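PDB 2YY7: L-threonine dehydrogenase from Flavobacterium frigidimaris, which probably catalyses the NAD-dependent oxidation of L-threonine at its side-chain hydroxyl group, as expected of an L-threonine dehydrogenase. Local coordinates for residues K4-G9 and I32-R37; S97-L102 and E151-Y156; K194-K199 and K258-F263; M216-D221 and K295-L300. All blocks are in the same frame, centred on the assembly; numbering follows the deposited sequence.

Contact 1 (K4-G9 and I32-R37); sequences KILIIG and IASDIR. With NAD (nicotinamide-adenine-dinucleotide), chain E.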
# COMPACT_ATOMS: atom_id res chain seq x y z
N LYS A 4 -22.26 21.16 5.89
CA LYS A 4 -21.86 22.06 4.83
C LYS A 4 -20.87 21.19 4.05
O LYS A 4 -19.78 20.90 4.52
CB LYS A 4 -21.16 23.29 5.41
CG LYS A 4 -20.93 24.38 4.38
CD LYS A 4 -22.25 24.82 3.75
CE LYS A 4 -22.01 25.93 2.74
NZ LYS A 4 -21.40 27.12 3.39
N ILE A 5 -21.28 20.78 2.85
CA ILE A 5 -20.50 19.88 2.03
C ILE A 5 -19.64 20.46 0.91
O ILE A 5 -20.05 21.38 0.20
CB ILE A 5 -21.44 18.82 1.39
CG1 ILE A 5 -22.24 18.12 2.49
CG2 ILE A 5 -20.63 17.81 0.58
CD1 ILE A 5 -23.43 17.32 1.98
N LEU A 6 -18.44 19.91 0.78
CA LEU A 6 -17.52 20.31 -0.28
C LEU A 6 -17.19 19.06 -1.09
O LEU A 6 -16.62 18.10 -0.56
CB LEU A 6 -16.23 20.90 0.30
CG LEU A 6 -15.14 21.19 -0.75
CD1 LEU A 6 -15.65 22.22 -1.77
CD2 LEU A 6 -13.88 21.69 -0.06
N ILE A 7 -17.57 19.07 -2.36
CA ILE A 7 -17.29 17.94 -3.23
C ILE A 7 -16.12 18.33 -4.13
O ILE A 7 -16.22 19.26 -4.93
CB ILE A 7 -18.51 17.58 -4.10
CG1 ILE A 7 -19.67 17.14 -3.22
CG2 ILE A 7 -18.14 16.47 -5.08
CD1 ILE A 7 -20.98 16.97 -3.96
N ILE A 8 -15.01 17.62 -3.98
CA ILE A 8 -13.82 17.88 -4.78
C ILE A 8 -13.84 16.91 -5.95
O ILE A 8 -13.91 15.69 -5.75
CB ILE A 8 -12.55 17.68 -3.92
CG1 ILE A 8 -12.61 18.58 -2.69
CG2 ILE A 8 -11.29 18.00 -4.74
CD1 ILE A 8 -11.42 18.43 -1.75
N GLY A 9 -13.81 17.45 -7.17
CA GLY A 9 -13.88 16.64 -8.37
C GLY A 9 -15.35 16.43 -8.70
O GLY A 9 -15.75 15.36 -9.14
N ILE A 32 -21.15 22.61 -1.92
CA ILE A 32 -20.24 23.37 -2.77
C ILE A 32 -19.53 22.41 -3.72
O ILE A 32 -18.89 21.46 -3.28
CB ILE A 32 -19.17 24.10 -1.92
CG1 ILE A 32 -19.82 24.86 -0.76
CG2 ILE A 32 -18.36 25.04 -2.81
CD1 ILE A 32 -20.79 25.94 -1.18
N ALA A 33 -19.64 22.67 -5.02
CA ALA A 33 -18.99 21.83 -6.02
C ALA A 33 -17.66 22.47 -6.39
O ALA A 33 -17.58 23.68 -6.58
CB ALA A 33 -19.87 21.71 -7.27
N SER A 34 -16.61 21.66 -6.48
CA SER A 34 -15.28 22.16 -6.83
C SER A 34 -14.60 21.17 -7.75
O SER A 34 -14.81 19.96 -7.66
CB SER A 34 -14.43 22.39 -5.57
OG SER A 34 -14.15 21.17 -4.90
N ASP A 35 -13.77 21.70 -8.65
CA ASP A 35 -13.07 20.87 -9.61
C ASP A 35 -11.97 21.73 -10.24
O ASP A 35 -12.01 22.96 -10.14
CB ASP A 35 -14.06 20.41 -10.68
CG ASP A 35 -13.57 19.20 -11.44
OD1 ASP A 35 -12.66 19.35 -12.29
OD2 ASP A 35 -14.09 18.09 -11.19
N ILE A 36 -10.98 21.10 -10.87
CA ILE A 36 -9.92 21.87 -11.48
C ILE A 36 -10.38 22.35 -12.85
O ILE A 36 -9.85 23.32 -13.40
CB ILE A 36 -8.61 21.04 -11.61
CG1 ILE A 36 -7.46 21.96 -12.02
CG2 ILE A 36 -8.78 19.91 -12.62
CD1 ILE A 36 -6.08 21.41 -11.73
N ARG A 37 -11.39 21.68 -13.39
CA ARG A 37 -11.98 22.04 -14.68
C ARG A 37 -13.29 22.77 -14.41
O ARG A 37 -14.10 22.32 -13.60
CB ARG A 37 -12.28 20.79 -15.52
CG ARG A 37 -11.07 20.00 -15.96
CD ARG A 37 -11.52 18.81 -16.79
NE ARG A 37 -12.43 17.96 -16.03
CZ ARG A 37 -13.26 17.07 -16.57
NH1 ARG A 37 -13.29 16.91 -17.89
NH2 ARG A 37 -14.05 16.34 -15.80
PA NAD E . -13.80 11.17 -13.16
O1A NAD E . -15.00 11.05 -14.03
O2A NAD E . -12.49 10.98 -13.85
O5B NAD E . -13.85 12.49 -12.29
C5B NAD E . -12.70 13.01 -11.69
C4B NAD E . -12.87 14.50 -11.51
O4B NAD E . -11.77 14.97 -10.72
C3B NAD E . -12.86 15.25 -12.86
O3B NAD E . -14.00 16.12 -13.00
C2B NAD E . -11.51 15.99 -12.84
O2B NAD E . -11.55 17.22 -13.55
C1B NAD E . -11.29 16.17 -11.33
N9A NAD E . -9.88 16.45 -10.99
C8A NAD E . -8.76 15.82 -11.54
N7A NAD E . -7.67 16.37 -10.99
C5A NAD E . -8.09 17.31 -10.11
C6A NAD E . -7.38 18.19 -9.31
N6A NAD E . -6.07 18.25 -9.37
N1A NAD E . -8.07 19.07 -8.52
C2A NAD E . -9.46 19.09 -8.51
N3A NAD E . -10.18 18.24 -9.32
C4A NAD E . -9.48 17.37 -10.11
O3 NAD E . -13.83 10.01 -12.05
PN NAD E . -15.11 9.33 -11.31
O1N NAD E . -16.14 10.35 -10.91
O2N NAD E . -15.44 8.12 -12.11
O5D NAD E . -14.41 8.78 -9.95
C5D NAD E . -14.41 9.56 -8.75
C4D NAD E . -13.76 8.73 -7.62
O4D NAD E . -14.39 7.47 -7.52
C3D NAD E . -12.28 8.42 -7.86
O3D NAD E . -11.61 8.38 -6.60
C2D NAD E . -12.30 7.00 -8.40
O2D NAD E . -11.03 6.43 -8.21
C1D NAD E . -13.45 6.38 -7.60
N1N NAD E . -13.98 5.19 -8.32
C2N NAD E . -14.67 5.36 -9.50
C3N NAD E . -15.16 4.24 -10.17
C7N NAD E . -16.03 4.40 -11.39
O7N NAD E . -16.39 3.21 -12.01
N7N NAD E . -16.38 5.60 -11.88
C4N NAD E . -14.93 2.95 -9.65
C5N NAD E . -14.25 2.80 -8.44
C6N NAD E . -13.75 3.91 -7.79

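Contact 2 (S97-L102 and E151-Y156); sequences SLFHVL and ERWCEY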
# COMPACT_ATOMS: atom_id res chain seq x y z
N SER A 97 -3.71 14.31 -2.51
CA SER A 97 -5.01 14.96 -2.33
C SER A 97 -5.66 14.35 -1.09
O SER A 97 -6.31 15.04 -0.31
CB SER A 97 -5.89 14.74 -3.56
OG SER A 97 -6.18 13.36 -3.75
N LEU A 98 -5.46 13.05 -0.90
CA LEU A 98 -6.03 12.36 0.27
C LEU A 98 -5.34 12.83 1.54
O LEU A 98 -6.00 13.03 2.57
CB LEU A 98 -5.88 10.84 0.13
CG LEU A 98 -6.36 10.00 1.31
CD1 LEU A 98 -7.85 10.24 1.59
CD2 LEU A 98 -6.11 8.52 1.01
N PHE A 99 -4.02 12.99 1.49
CA PHE A 99 -3.29 13.45 2.67
C PHE A 99 -3.76 14.84 3.10
O PHE A 99 -3.90 15.11 4.29
CB PHE A 99 -1.77 13.47 2.41
CG PHE A 99 -1.12 12.11 2.45
CD1 PHE A 99 -1.28 11.27 3.55
CD2 PHE A 99 -0.33 11.68 1.38
CE1 PHE A 99 -0.67 10.02 3.59
CE2 PHE A 99 0.28 10.43 1.41
CZ PHE A 99 0.11 9.59 2.52
N HIS A 100 -4.00 15.71 2.13
CA HIS A 100 -4.48 17.06 2.44
C HIS A 100 -5.82 17.03 3.16
O HIS A 100 -6.00 17.69 4.18
CB HIS A 100 -4.64 17.90 1.17
CG HIS A 100 -3.36 18.13 0.44
ND1 HIS A 100 -2.13 18.07 1.06
CD2 HIS A 100 -3.11 18.45 -0.85
CE1 HIS A 100 -1.18 18.35 0.18
NE2 HIS A 100 -1.75 18.58 -0.99
N VAL A 101 -6.77 16.27 2.63
CA VAL A 101 -8.09 16.17 3.24
C VAL A 101 -8.02 15.48 4.61
O VAL A 101 -8.70 15.89 5.55
CB VAL A 101 -9.08 15.40 2.33
CG1 VAL A 101 -10.42 15.21 3.04
CG2 VAL A 101 -9.29 16.18 1.04
N LEU A 102 -7.18 14.45 4.73
CA LEU A 102 -7.04 13.74 5.99
C LEU A 102 -6.42 14.67 7.04
O LEU A 102 -6.83 14.66 8.20
CB LEU A 102 -6.18 12.48 5.83
CG LEU A 102 -6.80 11.27 5.12
CD1 LEU A 102 -5.76 10.15 5.01
CD2 LEU A 102 -8.02 10.76 5.89
N GLU A 151 -6.39 3.37 1.58
CA GLU A 151 -7.16 2.66 2.60
C GLU A 151 -6.36 2.53 3.89
O GLU A 151 -6.88 2.79 4.98
CB GLU A 151 -7.55 1.25 2.12
CG GLU A 151 -8.55 1.22 0.98
CD GLU A 151 -9.07 -0.18 0.71
OE1 GLU A 151 -9.78 -0.37 -0.30
OE2 GLU A 151 -8.78 -1.10 1.51
N ARG A 152 -5.10 2.11 3.77
CA ARG A 152 -4.24 1.95 4.93
C ARG A 152 -4.12 3.26 5.71
O ARG A 152 -4.19 3.27 6.94
CB ARG A 152 -2.84 1.49 4.50
CG ARG A 152 -2.77 0.11 3.81
CD ARG A 152 -3.07 -1.05 4.77
NE ARG A 152 -4.50 -1.31 4.90
CZ ARG A 152 -5.17 -1.30 6.05
NH1 ARG A 152 -4.53 -1.05 7.19
NH2 ARG A 152 -6.47 -1.55 6.06
N TRP A 153 -3.95 4.37 4.99
CA TRP A 153 -3.82 5.67 5.64
C TRP A 153 -5.14 6.16 6.26
O TRP A 153 -5.13 6.79 7.31
CB TRP A 153 -3.26 6.71 4.67
CG TRP A 153 -1.76 6.64 4.55
CD1 TRP A 153 -1.03 6.26 3.46
CD2 TRP A 153 -0.81 6.96 5.58
NE1 TRP A 153 0.32 6.32 3.74
CE2 TRP A 153 0.48 6.74 5.03
CE3 TRP A 153 -0.92 7.41 6.90
CZ2 TRP A 153 1.65 6.96 5.77
CZ3 TRP A 153 0.25 7.62 7.64
CH2 TRP A 153 1.52 7.40 7.07
N CYS A 154 -6.27 5.86 5.61
CA CYS A 154 -7.56 6.27 6.17
C CYS A 154 -7.74 5.59 7.52
O CYS A 154 -8.16 6.22 8.50
CB CYS A 154 -8.71 5.87 5.25
SG CYS A 154 -8.88 6.90 3.79
N GLU A 155 -7.43 4.30 7.57
CA GLU A 155 -7.56 3.53 8.80
C GLU A 155 -6.60 4.06 9.86
O GLU A 155 -6.94 4.15 11.04
CB GLU A 155 -7.26 2.06 8.52
CG GLU A 155 -7.61 1.13 9.66
CD GLU A 155 -7.33 -0.32 9.32
OE1 GLU A 155 -6.14 -0.68 9.21
OE2 GLU A 155 -8.29 -1.09 9.15
N TYR A 156 -5.39 4.41 9.42
CA TYR A 156 -4.39 4.94 10.34
C TYR A 156 -4.91 6.24 10.96
O TYR A 156 -4.92 6.38 12.18
CB TYR A 156 -3.07 5.23 9.61
CG TYR A 156 -1.94 5.60 10.55
CD1 TYR A 156 -1.17 4.60 11.15
CD2 TYR A 156 -1.67 6.93 10.87
CE1 TYR A 156 -0.15 4.93 12.05
CE2 TYR A 156 -0.65 7.26 11.77
CZ TYR A 156 0.10 6.25 12.35
OH TYR A 156 1.12 6.56 13.23

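Contact 3 (K194-K199 and K258-F263); sequences KAIADK and KHIPEF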
# COMPACT_ATOMS: atom_id res chain seq x y z
N LYS A 194 -22.83 3.55 -28.13
CA LYS A 194 -22.59 3.01 -29.47
C LYS A 194 -23.76 2.15 -29.95
O LYS A 194 -24.05 2.11 -31.15
CB LYS A 194 -21.30 2.18 -29.49
CG LYS A 194 -20.05 2.95 -29.12
CD LYS A 194 -19.80 4.11 -30.05
CE LYS A 194 -18.54 4.85 -29.64
NZ LYS A 194 -18.35 6.11 -30.40
N ALA A 195 -24.42 1.45 -29.03
CA ALA A 195 -25.56 0.62 -29.39
C ALA A 195 -26.68 1.52 -29.92
O ALA A 195 -27.31 1.23 -30.93
CB ALA A 195 -26.06 -0.16 -28.17
N ILE A 196 -26.90 2.62 -29.22
CA ILE A 196 -27.94 3.57 -29.57
C ILE A 196 -27.58 4.44 -30.78
O ILE A 196 -28.41 4.69 -31.65
CB ILE A 196 -28.26 4.48 -28.36
CG1 ILE A 196 -28.80 3.63 -27.21
CG2 ILE A 196 -29.27 5.55 -28.75
CD1 ILE A 196 -29.02 4.39 -25.92
N ALA A 197 -26.32 4.86 -30.85
CA ALA A 197 -25.87 5.70 -31.95
C ALA A 197 -25.55 4.95 -33.24
O ALA A 197 -26.02 5.34 -34.31
CB ALA A 197 -24.64 6.51 -31.51
N ASP A 198 -24.77 3.88 -33.13
CA ASP A 198 -24.38 3.11 -34.32
C ASP A 198 -25.04 1.75 -34.45
O ASP A 198 -24.96 1.13 -35.51
CB ASP A 198 -22.86 2.92 -34.33
CG ASP A 198 -22.11 4.19 -33.98
OD1 ASP A 198 -22.48 5.27 -34.49
OD2 ASP A 198 -21.13 4.10 -33.21
N LYS A 199 -25.67 1.28 -33.38
CA LYS A 199 -26.33 -0.03 -33.41
C LYS A 199 -25.29 -1.15 -33.47
O LYS A 199 -25.60 -2.27 -33.87
CB LYS A 199 -27.26 -0.12 -34.62
CG LYS A 199 -28.70 -0.40 -34.26
CD LYS A 199 -29.30 0.70 -33.40
CE LYS A 199 -29.41 2.01 -34.17
NZ LYS A 199 -30.12 3.05 -33.37
N LYS A 258 -32.37 -6.94 -26.30
CA LYS A 258 -33.80 -7.06 -26.04
C LYS A 258 -34.48 -5.73 -26.35
O LYS A 258 -35.68 -5.69 -26.64
CB LYS A 258 -34.06 -7.44 -24.57
CG LYS A 258 -33.52 -8.80 -24.18
CD LYS A 258 -33.84 -9.11 -22.72
CE LYS A 258 -33.19 -10.41 -22.29
NZ LYS A 258 -33.51 -10.74 -20.87
N HIS A 259 -33.71 -4.65 -26.29
CA HIS A 259 -34.22 -3.31 -26.57
C HIS A 259 -33.85 -2.86 -27.99
O HIS A 259 -34.58 -2.09 -28.61
CB HIS A 259 -33.68 -2.30 -25.56
CG HIS A 259 -34.10 -2.56 -24.15
ND1 HIS A 259 -33.52 -3.52 -23.36
CD2 HIS A 259 -35.06 -1.98 -23.39
CE1 HIS A 259 -34.09 -3.52 -22.17
NE2 HIS A 259 -35.04 -2.60 -22.16
N ILE A 260 -32.70 -3.34 -28.47
CA ILE A 260 -32.22 -3.01 -29.81
C ILE A 260 -31.83 -4.34 -30.45
O ILE A 260 -30.67 -4.76 -30.41
CB ILE A 260 -30.98 -2.08 -29.74
CG1 ILE A 260 -31.28 -0.89 -28.82
CG2 ILE A 260 -30.63 -1.58 -31.13
CD1 ILE A 260 -30.09 0.00 -28.55
N PRO A 261 -32.81 -5.04 -31.06
CA PRO A 261 -32.64 -6.34 -31.71
C PRO A 261 -31.54 -6.43 -32.77
O PRO A 261 -30.96 -7.50 -32.97
CB PRO A 261 -34.02 -6.62 -32.30
CG PRO A 261 -34.95 -5.90 -31.35
CD PRO A 261 -34.22 -4.60 -31.15
N GLU A 262 -31.26 -5.33 -33.45
CA GLU A 262 -30.26 -5.31 -34.50
C GLU A 262 -28.85 -5.03 -33.98
O GLU A 262 -27.88 -5.08 -34.75
CB GLU A 262 -30.62 -4.28 -35.57
CG GLU A 262 -30.65 -2.84 -35.08
CD GLU A 262 -31.97 -2.43 -34.44
OE1 GLU A 262 -32.53 -3.21 -33.64
OE2 GLU A 262 -32.45 -1.31 -34.73
N PHE A 263 -28.72 -4.75 -32.69
CA PHE A 263 -27.42 -4.46 -32.10
C PHE A 263 -26.44 -5.62 -32.25
O PHE A 263 -26.78 -6.76 -31.96
CB PHE A 263 -27.56 -4.13 -30.62
CG PHE A 263 -26.25 -3.93 -29.91
CD1 PHE A 263 -25.37 -2.93 -30.31
CD2 PHE A 263 -25.90 -4.73 -28.83
CE1 PHE A 263 -24.16 -2.73 -29.65
CE2 PHE A 263 -24.69 -4.55 -28.16
CZ PHE A 263 -23.81 -3.54 -28.57
O HOH W 1 -25.65 -4.13 -35.85

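Contact 4 (M216-D221 and K295-L300); sequences MDDAID and KHTFDL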
# COMPACT_ATOMS: atom_id res chain seq x y z
N MET A 216 -25.00 3.77 -11.33
CA MET A 216 -24.68 4.99 -10.56
C MET A 216 -25.68 5.35 -9.45
O MET A 216 -25.27 5.79 -8.37
CB MET A 216 -24.51 6.18 -11.52
CG MET A 216 -23.94 7.44 -10.86
SD MET A 216 -22.26 7.24 -10.21
CE MET A 216 -21.31 7.25 -11.74
N ASP A 217 -26.97 5.18 -9.70
CA ASP A 217 -27.97 5.50 -8.67
C ASP A 217 -27.67 4.76 -7.37
O ASP A 217 -27.84 5.29 -6.28
CB ASP A 217 -29.38 5.12 -9.13
CG ASP A 217 -29.89 6.00 -10.26
OD1 ASP A 217 -31.10 5.96 -10.54
OD2 ASP A 217 -29.08 6.72 -10.88
N ASP A 218 -27.23 3.52 -7.51
CA ASP A 218 -26.90 2.69 -6.35
C ASP A 218 -25.62 3.20 -5.70
O ASP A 218 -25.54 3.32 -4.48
CB ASP A 218 -26.73 1.23 -6.80
CG ASP A 218 -28.06 0.51 -6.92
OD1 ASP A 218 -28.15 -0.44 -7.73
OD2 ASP A 218 -29.01 0.87 -6.20
N ALA A 219 -24.62 3.49 -6.53
CA ALA A 219 -23.35 3.98 -6.02
C ALA A 219 -23.58 5.26 -5.20
O ALA A 219 -22.98 5.44 -4.15
CB ALA A 219 -22.39 4.25 -7.17
N ILE A 220 -24.44 6.14 -5.70
CA ILE A 220 -24.74 7.39 -5.01
C ILE A 220 -25.47 7.15 -3.68
O ILE A 220 -25.16 7.76 -2.66
CB ILE A 220 -25.61 8.32 -5.89
CG1 ILE A 220 -24.85 8.66 -7.18
CG2 ILE A 220 -25.97 9.59 -5.12
CD1 ILE A 220 -23.51 9.32 -6.95
N ASP A 221 -26.46 6.26 -3.69
CA ASP A 221 -27.19 5.95 -2.47
C ASP A 221 -26.23 5.39 -1.42
O ASP A 221 -26.30 5.75 -0.25
CB ASP A 221 -28.30 4.94 -2.76
CG ASP A 221 -29.50 5.57 -3.47
OD1 ASP A 221 -30.35 4.82 -3.99
OD2 ASP A 221 -29.59 6.81 -3.49
N LYS A 295 -27.95 -1.91 0.61
CA LYS A 295 -28.81 -2.73 -0.25
C LYS A 295 -28.91 -2.08 -1.63
O LYS A 295 -29.27 -0.91 -1.75
CB LYS A 295 -30.20 -2.89 0.37
CG LYS A 295 -30.74 -1.70 1.17
CD LYS A 295 -30.97 -0.45 0.33
CE LYS A 295 -29.90 0.61 0.61
NZ LYS A 295 -30.11 1.85 -0.20
N HIS A 296 -28.57 -2.84 -2.67
CA HIS A 296 -28.63 -2.31 -4.04
C HIS A 296 -30.04 -2.48 -4.59
O HIS A 296 -30.79 -3.34 -4.13
CB HIS A 296 -27.62 -3.02 -4.94
CG HIS A 296 -27.92 -4.47 -5.18
ND1 HIS A 296 -28.54 -4.92 -6.32
CD2 HIS A 296 -27.67 -5.57 -4.43
CE1 HIS A 296 -28.66 -6.24 -6.27
NE2 HIS A 296 -28.14 -6.65 -5.13
N THR A 297 -30.41 -1.65 -5.56
CA THR A 297 -31.75 -1.72 -6.13
C THR A 297 -31.78 -2.15 -7.60
O THR A 297 -32.73 -2.79 -8.04
CB THR A 297 -32.47 -0.37 -6.00
OG1 THR A 297 -31.79 0.61 -6.79
CG2 THR A 297 -32.48 0.10 -4.55
N PHE A 298 -30.73 -1.82 -8.35
CA PHE A 298 -30.69 -2.17 -9.77
C PHE A 298 -29.90 -3.43 -10.13
O PHE A 298 -28.81 -3.65 -9.61
CB PHE A 298 -30.11 -1.02 -10.60
CG PHE A 298 -30.97 0.21 -10.63
CD1 PHE A 298 -30.93 1.13 -9.59
CD2 PHE A 298 -31.83 0.45 -11.70
CE1 PHE A 298 -31.73 2.28 -9.61
CE2 PHE A 298 -32.63 1.60 -11.73
CZ PHE A 298 -32.58 2.51 -10.69
N ASP A 299 -30.47 -4.25 -11.02
CA ASP A 299 -29.77 -5.43 -11.50
C ASP A 299 -29.54 -5.14 -12.98
O ASP A 299 -29.91 -4.07 -13.46
CB ASP A 299 -30.60 -6.71 -11.30
CG ASP A 299 -31.96 -6.66 -11.96
OD1 ASP A 299 -32.73 -7.63 -11.80
OD2 ASP A 299 -32.28 -5.66 -12.64
N LEU A 300 -28.92 -6.07 -13.71
CA LEU A 300 -28.65 -5.85 -15.13
C LEU A 300 -29.86 -5.40 -15.95
O LEU A 300 -29.77 -4.45 -16.73
CB LEU A 300 -28.03 -7.11 -15.75
CG LEU A 300 -27.71 -7.00 -17.24
CD1 LEU A 300 -26.84 -5.76 -17.50
CD2 LEU A 300 -27.00 -8.27 -17.70
O HOH W 2 -26.73 -1.51 -9.48
O HOH W 3 -29.75 1.52 -3.19

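Contact 1 (K4-G9 and I32-R37)
Ile5, Ile7 and Gly9 exchange backbone bonds with Ile32 and Ser34 in the parallel pairing that starts a Rossmann fold: strand 5-8, helix 13-26 and strand 31-35 form a beta-alpha-beta unit, with strand axes 4.8 Å apart here. The tight part is the buried strand pair. Ile32 N donates to Ile5 O at 2.7 Å, Ile7 N donates to Ile32 O, and Gly9 N reaches Ser34 O. Ile7 O is gripped twice by Ser34, by its N and by OG; the OG, 2.8 Å from Ile7 O, comes from above the carbonyl plane, 43° out of it. With OG between the backbone N and the carbonyl carbon (chi1 65°), the buried hydroxyl turns to the neighbouring strand. On the same face, Leu6 CD1 packs 4.0 Å from Ile32 CB; on the other, Thr19 and Leu22 of helix 13-26 cover Ile7. Gly9, with positive phi and no side chain, lets its CA lie 3.2 Å from Asp35 OD2 and leaves room for the ribose O4B of NAD. Asp35 takes both adenosine ribose hydroxyls, O2B on OD1 and O3B on OD2, as expected of an NAD-binding Rossmann domain; Cys11 N also donates to OD2 and helps position the carboxylate.

The looser side is Ile36 and Arg37, exposed and without contact to 4-9, yet lying against the adenosine half of NAD. Ile36 CG2 is 3.6 Å from the adenine C4A. Arg37 N meets the anti lone pair of Asp35 OD1, closing an Asx turn. Arg37 NE then bonds O2B, and NH2 reaches O3B at 2.8 Å, with O3B lying in the guanidinium plane.

Contact 2 (S97-L102 and E151-Y156)
The helix segments that bring Phe99 to Trp153 run nearly parallel, 10° apart in direction, with their axes separated by 10.9 Å, so the gap is spanned by side chains and not by close backbones. Phe99 and Trp153 make the main bridge. Their rings form a T-shaped pair, planes at 75°, in which the edge of Phe99 points at the face of the tryptophan. Phe99 CE1 stands 3.5 Å above the indole plane of Trp153, displaced toward the rim of that ring system, and Phe99 CZ is 3.5 Å from Trp153 NE1. The CB of Phe99 does not point at the other helix; CG beside its backbone N (chi1 -77°) brings the ring across to the indole.

Nearer the sheet the contact is made by leucines and a cysteine. Leu98 CD1 touches Cys154 SG at 4.1 Å, while Leu102 sends CD1 to within 4.3 Å of Trp153 CB and CD2 toward the sulphur of Cys154. Trp115 of strand 112-118 lies under both Leu98 and Cys154, so the helices 87-106 and 142-161 cover one side of the Rossmann sheet together. On the aromatic side, Trp91 of the second subunit meets both Phe99 and Trp153 edge-to-face, consistent with the helical dimer interface of extended short-chain dehydrogenases such as UDP-galactose 4-epimerase.

The contact is almost wholly apolar; the exceptions are Trp153 O and Cys154 N, which lie beside Leu102 CD1. Between these segments the attraction is probably mainly dispersion, and the edge-to-face rings may add a weak electrostatic preference.

Contact 3 (K194-K199 and K258-F263)
Lys199 lies across Ile260 and Glu262, and its side chain can be traced outward from the backbone. CB leaves a residue of positive phi, the first to depart from the helical path after helix 187-197. The first torsion, chi1 -122°, is far from a staggered value. CG then comes to 3.2 Å from Glu262 CG, a carbon pair so short that its exact spacing is doubtful. CD rests on Ile260 CG2 at 3.5 Å, also tight, with the two chains crossing at about a right angle. Bends at chi2 and chi3 curl CE back over the helix end, where NZ donates to Ile196 O at 2.9 Å, from above the carbonyl plane. The ammonium thus serves its own helix terminus, and Glu262 OE2 stays 5.1 Å from NZ.

Residues 199 and 263 stand directly before strands 200-203 and 264-267, which pair in a small parallel sheet; a type I turn from Ile260 to Phe263 delivers the second strand. Lys199 O accepts a CA-H contact from Phe263 CA, and a water donates to both Lys199 O and Glu262 O.

Deeper in, Ala195 CB sits over the face of Phe263, 3.9 Å from the ring centroid, a CH-pi contact. Ile260 CD1 fills in beside it, 4.1 Å from Ala195 CB and equally far from Ile196 CG1. Ile256 of helix 249-257 packs against both Ala195 and Phe263.

Contact 4 (M216-D221 and K295-L300)
The first turn of helix 216-228 meets the loop that leads into helix 300-311 through Asp218, whose carboxylate receives the backbone N of Thr297 and of Phe298 and the hydroxyl of Thr297. Phe298 N donates to Asp218 OD1 at 3.0 Å along the syn lone pair, the N-H...O angle being 161°. Asp218 OD2 takes two bonds on its syn side: Thr297 N at 3.0 Å and Thr297 OG1 at 2.9 Å, which arrive from opposite faces of the carboxylate plane. The threonine hydroxyl sits between its own N and carbonyl carbon (chi1 65°), a position from which OG1 and the Thr297 N can both reach Asp218 OD2. These bonds fix the rotation of the buried carboxylate.

The ring of Phe298 turns its edge to Asp218, whose CG lies near its plane. Asp217 CB approaches Phe298 CE1 at 3.7 Å. The carboxylate of Asp217 stands almost perpendicular to that ring.

Around this junction, Tyr215 from the end of strand 211-215 meets Phe298 edge-to-face, Met216 packs on helix 13-26 and on Leu173 of strand 164-174, and Asp299 begins helix 300-311 as its N-cap.

Contact 1 is the one of the four that bonds NAD directly, at the adenosine ribose. Contact 2 lies on the same Rossmann domain, where Ile8 CD1 of contact 1 touches Val101 CG2 at 4.2 Å; its Leu98 side chain is about 9 Å from NAD. Contact 4 does not touch the cofactor; the Asp218 side chain is about 12 Å from NAD and about 7 Å from that of Leu173, an NAD-binding residue. The nearest atoms of contacts 1 and 4 are about 9 Å apart. Contact 3 lies farther out, centred about 43 Å from contact 2 and on the opposite side of the chain's centre. Contacts 3 and 4 interleave along the chain, with nearest atoms about 7 Å apart.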